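Local coordinates for ribonuclease S-F11 (Nicotiana alata, PDB 1IOO), which cleaves RNA as a secreted T2-family endonuclease of the style and takes part in the self-incompatibility by which the plant rejects its own pollen, at residues A108-L111 and K112-D116; D136-D139 and A140-V144; T79-P82 and S83-Y86. All blocks are in the same frame, centred on the assembly; numbering follows the deposited sequence.

Contact 1 (A108-L111 and K112-D116); sequences ALRL and KDKFD. With NAG (2-acetamido-2-deoxy-beta-D-glucopyranose), chain C; MAN (alpha-D-mannopyranose), chain B; NAG (2-acetamido-2-deoxy-beta-D-glucopyranose), chain D.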
ATOM      1  N   ALA A 108      10.065  -0.463  -3.441  1.00  9.95           N
ATOM      2  CA  ALA A 108       8.662  -0.799  -3.255  1.00  8.87           C
ATOM      3  C   ALA A 108       8.417  -2.271  -3.581  1.00 10.52           C
ATOM      4  O   ALA A 108       7.742  -2.978  -2.838  1.00  9.37           O
ATOM      5  CB  ALA A 108       7.785   0.093  -4.134  1.00  9.93           C
ATOM      6  N   LEU A 109       8.993  -2.736  -4.686  1.00 10.63           N
ATOM      7  CA  LEU A 109       8.841  -4.124  -5.091  1.00 10.31           C
ATOM      8  C   LEU A 109       9.499  -5.065  -4.084  1.00 11.26           C
ATOM      9  O   LEU A 109       8.942  -6.107  -3.740  1.00 11.53           O
ATOM     10  CB  LEU A 109       9.441  -4.336  -6.489  1.00 10.13           C
ATOM     11  CG  LEU A 109       8.659  -3.693  -7.642  1.00 11.51           C
ATOM     12  CD1 LEU A 109       9.449  -3.776  -8.939  1.00 11.80           C
ATOM     13  CD2 LEU A 109       7.321  -4.400  -7.788  1.00 12.63           C
ATOM     14  N   ARG A 110      10.681  -4.683  -3.606  1.00 10.37           N
ATOM     15  CA  ARG A 110      11.406  -5.495  -2.629  1.00 11.93           C
ATOM     16  C   ARG A 110      10.620  -5.627  -1.328  1.00 12.25           C
ATOM     17  O   ARG A 110      10.486  -6.723  -0.781  1.00 13.53           O
ATOM     18  CB  ARG A 110      12.776  -4.875  -2.334  1.00 14.34           C
ATOM     19  CG  ARG A 110      13.622  -5.660  -1.337  1.00 18.37           C
ATOM     20  CD  ARG A 110      15.022  -5.073  -1.211  1.00 22.15           C
ATOM     21  NE  ARG A 110      15.092  -3.935  -0.295  1.00 26.57           N
ATOM     22  CZ  ARG A 110      15.012  -4.035   1.029  1.00 29.04           C
ATOM     23  NH1 ARG A 110      14.856  -5.224   1.601  1.00 30.80           N
ATOM     24  NH2 ARG A 110      15.104  -2.949   1.787  1.00 29.84           N
ATOM     25  N   LEU A 111      10.101  -4.508  -0.831  1.00 11.19           N
ATOM     26  CA  LEU A 111       9.342  -4.525   0.414  1.00 11.50           C
ATOM     27  C   LEU A 111       8.059  -5.333   0.269  1.00 11.30           C
ATOM     28  O   LEU A 111       7.667  -6.054   1.185  1.00 12.74           O
ATOM     29  CB  LEU A 111       9.031  -3.095   0.868  1.00 10.78           C
ATOM     30  CG  LEU A 111      10.283  -2.268   1.182  1.00 13.24           C
ATOM     31  CD1 LEU A 111       9.882  -0.891   1.685  1.00 13.60           C
ATOM     32  CD2 LEU A 111      11.125  -2.975   2.230  1.00 15.07           C
ATOM     33  N   LYS A 112       7.403  -5.209  -0.880  1.00 12.35           N
ATOM     34  CA  LYS A 112       6.180  -5.957  -1.135  1.00 12.37           C
ATOM     35  C   LYS A 112       6.462  -7.464  -1.120  1.00 13.63           C
ATOM     36  O   LYS A 112       5.698  -8.252  -0.563  1.00 14.20           O
ATOM     37  CB  LYS A 112       5.607  -5.538  -2.497  1.00 13.66           C
ATOM     38  CG  LYS A 112       4.191  -6.012  -2.802  1.00 15.61           C
ATOM     39  CD  LYS A 112       4.168  -7.246  -3.675  1.00 15.36           C
ATOM     40  CE  LYS A 112       2.786  -7.424  -4.296  1.00 15.52           C
ATOM     41  NZ  LYS A 112       2.648  -8.707  -5.043  1.00 15.06           N
ATOM     42  N   ASP A 113       7.587  -7.842  -1.718  1.00 12.90           N
ATOM     43  CA  ASP A 113       7.989  -9.240  -1.817  1.00 14.10           C
ATOM     44  C   ASP A 113       8.312  -9.837  -0.450  1.00 12.83           C
ATOM     45  O   ASP A 113       8.349 -11.057  -0.290  1.00 13.35           O
ATOM     46  CB  ASP A 113       9.206  -9.351  -2.731  1.00 15.13           C
ATOM     47  CG  ASP A 113       9.534 -10.780  -3.085  1.00 17.63           C
ATOM     48  OD1 ASP A 113       8.654 -11.461  -3.646  1.00 18.79           O
ATOM     49  OD2 ASP A 113      10.668 -11.219  -2.805  1.00 17.78           O
ATOM     50  N   LYS A 114       8.552  -8.976   0.531  1.00 12.96           N
ATOM     51  CA  LYS A 114       8.868  -9.430   1.879  1.00 13.32           C
ATOM     52  C   LYS A 114       7.646  -9.999   2.582  1.00 12.50           C
ATOM     53  O   LYS A 114       7.775 -10.708   3.582  1.00 13.74           O
ATOM     54  CB  LYS A 114       9.393  -8.269   2.731  1.00 16.66           C
ATOM     55  CG  LYS A 114      10.867  -7.952   2.576  1.00 21.43           C
ATOM     56  CD  LYS A 114      11.245  -6.719   3.402  1.00 24.50           C
ATOM     57  CE  LYS A 114      10.862  -6.864   4.877  1.00 25.98           C
ATOM     58  NZ  LYS A 114      11.628  -7.925   5.596  1.00 26.92           N
ATOM     59  N   PHE A 115       6.459  -9.699   2.064  1.00 11.45           N
ATOM     60  CA  PHE A 115       5.257 -10.131   2.738  1.00 11.18           C
ATOM     61  C   PHE A 115       4.313 -10.931   1.864  1.00 11.17           C
ATOM     62  O   PHE A 115       4.312 -10.851   0.634  1.00 11.81           O
ATOM     63  CB  PHE A 115       4.461  -8.927   3.268  1.00 12.35           C
ATOM     64  CG  PHE A 115       5.266  -7.983   4.104  1.00 12.13           C
ATOM     65  CD1 PHE A 115       5.758  -6.796   3.565  1.00 12.11           C
ATOM     66  CD2 PHE A 115       5.558  -8.291   5.425  1.00 11.95           C
ATOM     67  CE1 PHE A 115       6.537  -5.925   4.340  1.00 12.09           C
ATOM     68  CE2 PHE A 115       6.331  -7.436   6.208  1.00 12.30           C
ATOM     69  CZ  PHE A 115       6.823  -6.253   5.669  1.00 12.56           C
ATOM     70  N   ASP A 116       3.526 -11.739   2.560  1.00 11.28           N
ATOM     71  CA  ASP A 116       2.417 -12.473   2.010  1.00 10.85           C
ATOM     72  C   ASP A 116       1.302 -12.376   3.025  1.00 10.56           C
ATOM     73  O   ASP A 116       1.006 -13.328   3.744  1.00 10.92           O
ATOM     74  CB  ASP A 116       2.763 -13.943   1.745  1.00 13.54           C
ATOM     75  CG  ASP A 116       1.673 -14.663   0.962  1.00 16.17           C
ATOM     76  OD1 ASP A 116       0.548 -14.116   0.855  1.00 15.42           O
ATOM     77  OD2 ASP A 116       1.933 -15.779   0.460  1.00 17.88           O
TER
HETATM   78  C1  NAG C   2       5.874 -13.938  -2.909  1.00 12.91           C
HETATM   79  C2  NAG C   2       6.964 -14.543  -2.032  1.00 14.26           C
HETATM   80  C3  NAG C   2       8.303 -14.571  -2.782  1.00 16.59           C
HETATM   81  C4  NAG C   2       8.148 -15.257  -4.157  1.00 18.12           C
HETATM   82  C5  NAG C   2       6.981 -14.619  -4.923  1.00 18.08           C
HETATM   83  C6  NAG C   2       6.685 -15.317  -6.239  1.00 19.58           C
HETATM   84  C7  NAG C   2       6.715 -14.314   0.353  1.00 14.02           C
HETATM   85  C8  NAG C   2       6.749 -13.415   1.575  1.00 14.02           C
HETATM   86  N2  NAG C   2       7.088 -13.780  -0.805  1.00 12.97           N
HETATM   87  O3  NAG C   2       9.252 -15.275  -1.994  1.00 17.13           O
HETATM   88  O4  NAG C   2       9.358 -15.111  -4.937  1.00 20.51           O
HETATM   89  O5  NAG C   2       5.772 -14.678  -4.136  1.00 16.06           O
HETATM   90  O6  NAG C   2       6.244 -16.650  -6.024  1.00 24.10           O
HETATM   91  O7  NAG C   2       6.348 -15.484   0.465  1.00 16.46           O
HETATM   92  C1  MAN B   5      12.764 -14.995  -0.143  1.00 25.21           C
HETATM   93  C2  MAN B   5      11.674 -14.552   0.836  1.00 25.89           C
HETATM   94  C3  MAN B   5      11.081 -13.214   0.382  1.00 25.92           C
HETATM   95  C4  MAN B   5      12.186 -12.170   0.221  1.00 25.85           C
HETATM   96  C5  MAN B   5      13.247 -12.697  -0.747  1.00 27.07           C
HETATM   97  C6  MAN B   5      14.432 -11.762  -0.894  1.00 28.95           C
HETATM   98  O2  MAN B   5      12.223 -14.422   2.140  1.00 26.31           O
HETATM   99  O3  MAN B   5      10.127 -12.763   1.330  1.00 23.30           O
HETATM  100  O4  MAN B   5      11.633 -10.962  -0.283  1.00 25.67           O
HETATM  101  O5  MAN B   5      13.754 -13.970  -0.279  1.00 26.35           O
HETATM  102  O6  MAN B   5      15.372 -11.952   0.155  1.00 31.43           O
HETATM  103  C1  NAG D   1       0.715 -12.780  -3.032  1.00 12.17           C
HETATM  104  C2  NAG D   1       1.163 -14.140  -3.595  1.00 13.18           C
HETATM  105  C3  NAG D   1       2.405 -14.646  -2.867  1.00 14.22           C
HETATM  106  C4  NAG D   1       3.496 -13.586  -2.951  1.00 11.77           C
HETATM  107  C5  NAG D   1       2.971 -12.290  -2.331  1.00 11.32           C
HETATM  108  C6  NAG D   1       3.991 -11.172  -2.398  1.00 12.65           C
HETATM  109  C7  NAG D   1      -0.077 -16.046  -4.400  1.00 19.14           C
HETATM  110  C8  NAG D   1      -0.973 -17.218  -4.039  1.00 20.40           C
HETATM  111  N2  NAG D   1       0.091 -15.108  -3.471  1.00 16.44           N
HETATM  112  O3  NAG D   1       2.856 -15.847  -3.477  1.00 15.46           O
HETATM  113  O4  NAG D   1       4.661 -14.036  -2.242  1.00 12.42           O
HETATM  114  O5  NAG D   1       1.805 -11.841  -3.057  1.00 11.91           O
HETATM  115  O6  NAG D   1       4.238 -10.789  -3.743  1.00 16.22           O
HETATM  116  O7  NAG D   1       0.456 -15.997  -5.513  1.00 21.46           O
HETATM  117  O   HOH W   1      14.151  -6.472   4.245  1.00 41.81           O
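Leu-111 and Lys-114 run side by side near the C-terminal end of a helix, pointing the same way, with Leu-111 CD2 3.9 Å from Lys-114 CD. The lysine chain then bends at chi3 (55°) and chi4, which turns its amino group toward a water. That water accepts a bond from Arg-110 NH1 and, more weakly, one from Lys-114 NZ, so it bridges two like charges whose nitrogens stay 5.8 Å apart. One face of the Arg-110 guanidinium lies over Leu-111 CD2, while the water sits at its edge, in plane. Past Leu-111 the bonding changes: Lys-114 N turns to Leu-111 O at 3.1 Å, from above the carbonyl plane, and keeps only a weak bond to Arg-110 O. Phe-115 CD1 also comes within 3.1 Å of Leu-111 O.

Asp-113 faces the sugars. Its OD2 accepts from the O4 hydroxyl of the mannose at 2.7 Å; chi1 near -170° carries the carboxylate out to them. The backbone O of Asp-113 takes both the mannose O3 hydroxyl and N2 of the chain C GlcNAc, the latter at 3.0 Å. With an alanine in place of Asp-113, O4 of the mannose would probably lose its carboxylate acceptor, leaving that sugar held here by the backbone carbonyl alone. The protein's own N-linked glycan is thus laid against this part of the helix.

Leu-109 packs on helix 57-66, Ala-108 on strand 30-37, and Leu-111 and Phe-115 on strand 162-170, while Asp-116 caps the following helix through Arg-119 N.

Contact 2 (D136-D139 and A140-V144); sequences DIFD and AIKTV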
ATOM      1  N   ASP A 136      -7.799  -8.519  16.029  1.00 11.99           N
ATOM      2  CA  ASP A 136      -7.356  -9.787  15.450  1.00 12.32           C
ATOM      3  C   ASP A 136      -6.573  -9.555  14.160  1.00 11.30           C
ATOM      4  O   ASP A 136      -5.544 -10.185  13.926  1.00 11.50           O
ATOM      5  CB  ASP A 136      -8.547 -10.713  15.192  1.00 13.46           C
ATOM      6  CG  ASP A 136      -9.053 -11.380  16.464  1.00 16.01           C
ATOM      7  OD1 ASP A 136      -8.399 -11.229  17.517  1.00 18.85           O
ATOM      8  OD2 ASP A 136     -10.096 -12.062  16.408  1.00 18.44           O
ATOM      9  N   ILE A 137      -7.067  -8.647  13.323  1.00 11.59           N
ATOM     10  CA  ILE A 137      -6.372  -8.313  12.089  1.00  9.00           C
ATOM     11  C   ILE A 137      -5.021  -7.667  12.403  1.00  8.76           C
ATOM     12  O   ILE A 137      -3.987  -8.066  11.867  1.00  8.50           O
ATOM     13  CB  ILE A 137      -7.218  -7.345  11.223  1.00  8.23           C
ATOM     14  CG1 ILE A 137      -8.489  -8.055  10.758  1.00 10.56           C
ATOM     15  CG2 ILE A 137      -6.411  -6.869  10.013  1.00  9.37           C
ATOM     16  CD1 ILE A 137      -9.515  -7.127  10.132  1.00 10.49           C
ATOM     17  N   PHE A 138      -5.049  -6.676  13.289  1.00  9.61           N
ATOM     18  CA  PHE A 138      -3.843  -5.972  13.717  1.00  9.69           C
ATOM     19  C   PHE A 138      -2.786  -6.957  14.249  1.00 10.34           C
ATOM     20  O   PHE A 138      -1.632  -6.936  13.818  1.00 10.87           O
ATOM     21  CB  PHE A 138      -4.221  -4.961  14.805  1.00 10.60           C
ATOM     22  CG  PHE A 138      -3.063  -4.180  15.356  1.00  9.64           C
ATOM     23  CD1 PHE A 138      -2.748  -2.924  14.851  1.00 11.17           C
ATOM     24  CD2 PHE A 138      -2.299  -4.694  16.396  1.00 10.29           C
ATOM     25  CE1 PHE A 138      -1.680  -2.189  15.379  1.00 11.81           C
ATOM     26  CE2 PHE A 138      -1.236  -3.969  16.926  1.00 12.17           C
ATOM     27  CZ  PHE A 138      -0.929  -2.717  16.416  1.00 12.99           C
ATOM     28  N   ASP A 139      -3.191  -7.817  15.180  1.00 10.20           N
ATOM     29  CA  ASP A 139      -2.273  -8.790  15.771  1.00 11.04           C
ATOM     30  C   ASP A 139      -1.641  -9.697  14.712  1.00 10.36           C
ATOM     31  O   ASP A 139      -0.440  -9.964  14.750  1.00 10.77           O
ATOM     32  CB  ASP A 139      -2.995  -9.651  16.813  1.00 13.60           C
ATOM     33  CG  ASP A 139      -3.293  -8.894  18.100  1.00 15.91           C
ATOM     34  OD1 ASP A 139      -2.742  -7.789  18.296  1.00 17.16           O
ATOM     35  OD2 ASP A 139      -4.070  -9.420  18.930  1.00 17.74           O
ATOM     36  N   ALA A 140      -2.452 -10.177  13.775  1.00 10.27           N
ATOM     37  CA  ALA A 140      -1.956 -11.055  12.725  1.00  9.15           C
ATOM     38  C   ALA A 140      -0.873 -10.369  11.889  1.00  9.10           C
ATOM     39  O   ALA A 140       0.185 -10.943  11.630  1.00 10.11           O
ATOM     40  CB  ALA A 140      -3.112 -11.502  11.836  1.00  8.32           C
ATOM     41  N   ILE A 141      -1.134  -9.135  11.473  1.00  9.25           N
ATOM     42  CA  ILE A 141      -0.175  -8.403  10.656  1.00  8.54           C
ATOM     43  C   ILE A 141       1.099  -8.076  11.435  1.00  9.18           C
ATOM     44  O   ILE A 141       2.199  -8.151  10.893  1.00  9.82           O
ATOM     45  CB  ILE A 141      -0.809  -7.103  10.106  1.00  7.76           C
ATOM     46  CG1 ILE A 141      -2.026  -7.450   9.234  1.00  8.28           C
ATOM     47  CG2 ILE A 141       0.212  -6.306   9.306  1.00  7.74           C
ATOM     48  CD1 ILE A 141      -1.718  -8.362   8.038  1.00  9.53           C
ATOM     49  N   LYS A 142       0.960  -7.740  12.712  1.00  9.03           N
ATOM     50  CA  LYS A 142       2.130  -7.375  13.504  1.00  9.81           C
ATOM     51  C   LYS A 142       3.120  -8.530  13.633  1.00 11.16           C
ATOM     52  O   LYS A 142       4.294  -8.311  13.936  1.00 10.68           O
ATOM     53  CB  LYS A 142       1.725  -6.868  14.890  1.00 10.99           C
ATOM     54  CG  LYS A 142       2.870  -6.161  15.610  1.00 11.53           C
ATOM     55  CD  LYS A 142       2.402  -5.492  16.887  1.00 12.41           C
ATOM     56  CE  LYS A 142       3.555  -4.771  17.576  1.00 13.10           C
ATOM     57  NZ  LYS A 142       3.067  -4.093  18.805  1.00 16.45           N
ATOM     58  N   THR A 143       2.664  -9.756  13.406  1.00 10.45           N
ATOM     59  CA  THR A 143       3.579 -10.893  13.494  1.00 11.18           C
ATOM     60  C   THR A 143       4.661 -10.814  12.427  1.00 12.58           C
ATOM     61  O   THR A 143       5.729 -11.413  12.573  1.00 13.67           O
ATOM     62  CB  THR A 143       2.870 -12.266  13.375  1.00 11.36           C
ATOM     63  OG1 THR A 143       2.250 -12.399  12.089  1.00 12.61           O
ATOM     64  CG2 THR A 143       1.840 -12.424  14.478  1.00 11.61           C
ATOM     65  N   VAL A 144       4.392 -10.070  11.355  1.00 11.40           N
ATOM     66  CA  VAL A 144       5.369  -9.924  10.283  1.00 13.68           C
ATOM     67  C   VAL A 144       5.880  -8.487  10.177  1.00 12.08           C
ATOM     68  O   VAL A 144       6.997  -8.254   9.709  1.00 14.38           O
ATOM     69  CB  VAL A 144       4.806 -10.384   8.912  1.00 13.02           C
ATOM     70  CG1 VAL A 144       4.515 -11.878   8.946  1.00 12.95           C
ATOM     71  CG2 VAL A 144       3.556  -9.603   8.560  1.00 12.77           C
TER
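This is a contact between successive turns of one alpha-helix, 134-145, which lies with one flank on strand 150-154 and helix 117-123, away from the catalytic site. Backbone bonds of the i to i+4 kind join the turns: Ile-141 N reaches Ile-137 O at 3.1 Å and Lys-142 N reaches Phe-138 O at 2.9 Å. Toward the C-terminal end the pattern slackens, and Thr-143 N makes only a weak bond to Asp-139 O.

On the inner flank the branched chains of Ile-137 and Ile-141 approach loosely, CG2 of the first 4.5 Å from CG1 of the second, and both rest on Ile-151. Ala-140 turns its methyl to Leu-121 and His-124. On another side Phe-138 and Lys-142 lie alongside, pointing the same way, with Phe-138 CE2 3.9 Å from Lys-142 CD. The lysine chain is fully extended beyond CG, which carries NZ past the ring to Asn-148 OD1. Asp-139 OD1 lies at the edge of the Phe-138 ring, in plane, and accepts from Gln-135 NE2.

Thr-143 has its hydroxyl between the backbone N and the carbonyl carbon (chi1 63°), from where OG1 donates to Ala-140 O at 2.6 Å. That carbonyl also accepts from Thr-143 N, so two donors of one residue grip it. Lys-142 NZ and Asp-139 OD1, 6.9 Å apart, thus each bond to a side-chain amide and form no salt bridge, while hydrocarbon carries the side-chain contact.

Contact 3 (T79-P82 and S83-Y86); sequences TEQP and SWKY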
ATOM      1  N   THR A  79       1.559   2.069 -20.908  1.00 11.54           N
ATOM      2  CA  THR A  79       2.122   3.075 -21.799  1.00 12.91           C
ATOM      3  C   THR A  79       2.317   4.433 -21.121  1.00 11.61           C
ATOM      4  O   THR A  79       3.418   4.985 -21.140  1.00 12.68           O
ATOM      5  CB  THR A  79       1.223   3.281 -23.043  1.00 14.88           C
ATOM      6  OG1 THR A  79       1.081   2.037 -23.738  1.00 17.71           O
ATOM      7  CG2 THR A  79       1.846   4.303 -23.986  1.00 17.04           C
ATOM      8  N   GLU A  80       1.259   4.964 -20.514  1.00 10.25           N
ATOM      9  CA  GLU A  80       1.327   6.300 -19.925  1.00 10.52           C
ATOM     10  C   GLU A  80       1.643   6.282 -18.429  1.00  7.71           C
ATOM     11  O   GLU A  80       1.957   7.326 -17.853  1.00  7.93           O
ATOM     12  CB  GLU A  80       0.039   7.066 -20.215  1.00 12.67           C
ATOM     13  CG  GLU A  80      -0.301   7.145 -21.704  1.00 17.45           C
ATOM     14  CD  GLU A  80       0.883   7.549 -22.569  1.00 21.47           C
ATOM     15  OE1 GLU A  80       1.641   8.452 -22.166  1.00 22.16           O
ATOM     16  OE2 GLU A  80       1.051   6.967 -23.660  1.00 26.50           O
ATOM     17  N   GLN A  81       1.527   5.116 -17.797  1.00  7.91           N
ATOM     18  CA  GLN A  81       1.896   4.948 -16.381  1.00  7.70           C
ATOM     19  C   GLN A  81       1.435   6.136 -15.510  1.00  7.79           C
ATOM     20  O   GLN A  81       2.207   6.688 -14.720  1.00  7.49           O
ATOM     21  CB  GLN A  81       3.424   4.782 -16.332  1.00  7.85           C
ATOM     22  CG  GLN A  81       3.879   3.641 -17.260  1.00  8.15           C
ATOM     23  CD  GLN A  81       5.376   3.488 -17.421  1.00  6.75           C
ATOM     24  OE1 GLN A  81       6.170   3.979 -16.620  1.00  7.45           O
ATOM     25  NE2 GLN A  81       5.769   2.776 -18.472  1.00 10.38           N
ATOM     26  N   PRO A  82       0.145   6.476 -15.571  1.00  7.79           N
ATOM     27  CA  PRO A  82      -0.397   7.602 -14.806  1.00  7.37           C
ATOM     28  C   PRO A  82      -0.269   7.530 -13.286  1.00  7.83           C
ATOM     29  O   PRO A  82       0.068   8.526 -12.643  1.00  8.18           O
ATOM     30  CB  PRO A  82      -1.848   7.662 -15.271  1.00  7.65           C
ATOM     31  CG  PRO A  82      -2.168   6.230 -15.544  1.00  7.07           C
ATOM     32  CD  PRO A  82      -0.932   5.731 -16.250  1.00  7.87           C
ATOM     33  N   SER A  83      -0.547   6.370 -12.703  1.00  7.76           N
ATOM     34  CA  SER A  83      -0.500   6.251 -11.253  1.00  7.66           C
ATOM     35  C   SER A  83       0.920   6.185 -10.730  1.00  7.29           C
ATOM     36  O   SER A  83       1.224   6.776  -9.695  1.00  7.32           O
ATOM     37  CB  SER A  83      -1.316   5.052 -10.781  1.00 10.20           C
ATOM     38  OG  SER A  83      -2.670   5.246 -11.141  1.00 12.13           O
ATOM     39  N   TRP A  84       1.791   5.461 -11.426  1.00  7.49           N
ATOM     40  CA  TRP A  84       3.179   5.392 -11.003  1.00  7.24           C
ATOM     41  C   TRP A  84       3.810   6.775 -11.048  1.00  7.68           C
ATOM     42  O   TRP A  84       4.539   7.163 -10.134  1.00  7.41           O
ATOM     43  CB  TRP A  84       3.975   4.417 -11.876  1.00  7.18           C
ATOM     44  CG  TRP A  84       3.426   3.027 -11.823  1.00  6.29           C
ATOM     45  CD1 TRP A  84       2.746   2.452 -10.775  1.00  6.86           C
ATOM     46  CD2 TRP A  84       3.457   2.043 -12.869  1.00  8.61           C
ATOM     47  NE1 TRP A  84       2.346   1.182 -11.117  1.00  8.19           N
ATOM     48  CE2 TRP A  84       2.767   0.905 -12.390  1.00  8.48           C
ATOM     49  CE3 TRP A  84       3.996   2.013 -14.164  1.00  9.54           C
ATOM     50  CZ2 TRP A  84       2.597  -0.251 -13.161  1.00  8.04           C
ATOM     51  CZ3 TRP A  84       3.826   0.856 -14.935  1.00  9.33           C
ATOM     52  CH2 TRP A  84       3.131  -0.256 -14.425  1.00 10.37           C
ATOM     53  N   LYS A  85       3.512   7.526 -12.107  1.00  7.99           N
ATOM     54  CA  LYS A  85       4.041   8.876 -12.241  1.00  8.84           C
ATOM     55  C   LYS A  85       3.535   9.774 -11.115  1.00  8.44           C
ATOM     56  O   LYS A  85       4.307  10.493 -10.489  1.00  7.75           O
ATOM     57  CB  LYS A  85       3.647   9.502 -13.587  1.00 10.38           C
ATOM     58  CG  LYS A  85       4.183  10.931 -13.736  1.00 10.82           C
ATOM     59  CD  LYS A  85       3.585  11.679 -14.922  1.00 17.40           C
ATOM     60  CE  LYS A  85       4.031  11.111 -16.243  1.00 19.81           C
ATOM     61  NZ  LYS A  85       3.578  12.011 -17.343  1.00 19.11           N
ATOM     62  N   TYR A  86       2.234   9.724 -10.856  1.00  8.79           N
ATOM     63  CA  TYR A  86       1.649  10.551  -9.808  1.00  8.50           C
ATOM     64  C   TYR A  86       2.265  10.236  -8.451  1.00  7.78           C
ATOM     65  O   TYR A  86       2.641  11.140  -7.699  1.00  8.56           O
ATOM     66  CB  TYR A  86       0.138  10.330  -9.741  1.00 10.37           C
ATOM     67  CG  TYR A  86      -0.559  11.203  -8.730  1.00 13.45           C
ATOM     68  CD1 TYR A  86      -0.494  12.595  -8.822  1.00 14.46           C
ATOM     69  CD2 TYR A  86      -1.298  10.645  -7.692  1.00 16.33           C
ATOM     70  CE1 TYR A  86      -1.156  13.408  -7.903  1.00 16.71           C
ATOM     71  CE2 TYR A  86      -1.966  11.450  -6.769  1.00 16.37           C
ATOM     72  CZ  TYR A  86      -1.893  12.827  -6.883  1.00 16.61           C
ATOM     73  OH  TYR A  86      -2.577  13.629  -5.995  1.00 19.11           O
TER
HETATM   74  O   HOH W   2       1.644   9.898 -18.401  1.00 15.89           O
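Ser-83 follows Pro-82 in the first turn of helix 82-92, and its N-H is taken by Gln-69 OE1. Gln-69 probably binds the RNA phosphate, as in relatives of the family, and the same oxygen accepts from Trp-84 N. One glutamine oxygen therefore holds two amides of the opening turn.

Trp-84 carries the main side-chain contact. Its CG stands anti to the carbonyl carbon (chi1 -60°), which swings the six-membered ring back so that its CE3-CZ3 side meets the Gln-81 chain, Trp-84 CE3 coming 3.5 Å from Gln-81 CG. The glutamine chain crosses the indole at a slant: its amide plane is turned 61° from the ring, and CD arrives at the ring edge, in plane. The amide is fixed from outside, OE1 by Tyr-52 OH and NE2 by Phe-55 O and Arg-78 O. The indole in turn gives its NE1 proton to Trp-67 O, meets the Trp-67 ring edge-to-face, and packs on Leu-60 and Leu-63 of helix 57-66.

Here two helices, 74-80 and 82-92, meet end to end at Gln-81. This residue leaves the first with positive phi (42°) and holds the N-cap position of the second, and Pro-82, which has no N-H to offer, suits the first turn that follows.

Lys-85 N opens the i to i+4 pattern with a bond to Gln-81 O at 3.0 Å. Its side chain, bent at chi3, brings NZ to Tyr-54 OH and to a water that donates to Glu-80 O at 2.6 Å, linking the two helices across the junction. Tyr-86 N repeats the backbone pattern to Pro-82 O at 3.1 Å, while its side chain leads away from residues 79-82 and lies about 4 Å from that of Lys-90.

In the fold
All three contacts are local, at different points on a helix: contact 1 near a C-terminal end, contact 2 in the body, contact 3 at a junction of two helices. Burial falls in that order, with four of eight, three of eight and two of six touching residues buried, and contact 1 lies nearest the chain centre. The chemistry follows: in contact 1 a carbonyl and a carboxylate hold sugar, in contact 2 hydrocarbon packs on a sheet strand, and in contact 3 an amide and an indole bond outward to neighbouring loops. Contacts 1 and 3 share helix 57-66 as a packing partner. Contacts 1 and 2 touch where Phe-115 CE2 meets Val-144 O at 3.7 Å, whereas contacts 2 and 3 sit on opposite sides of the centre.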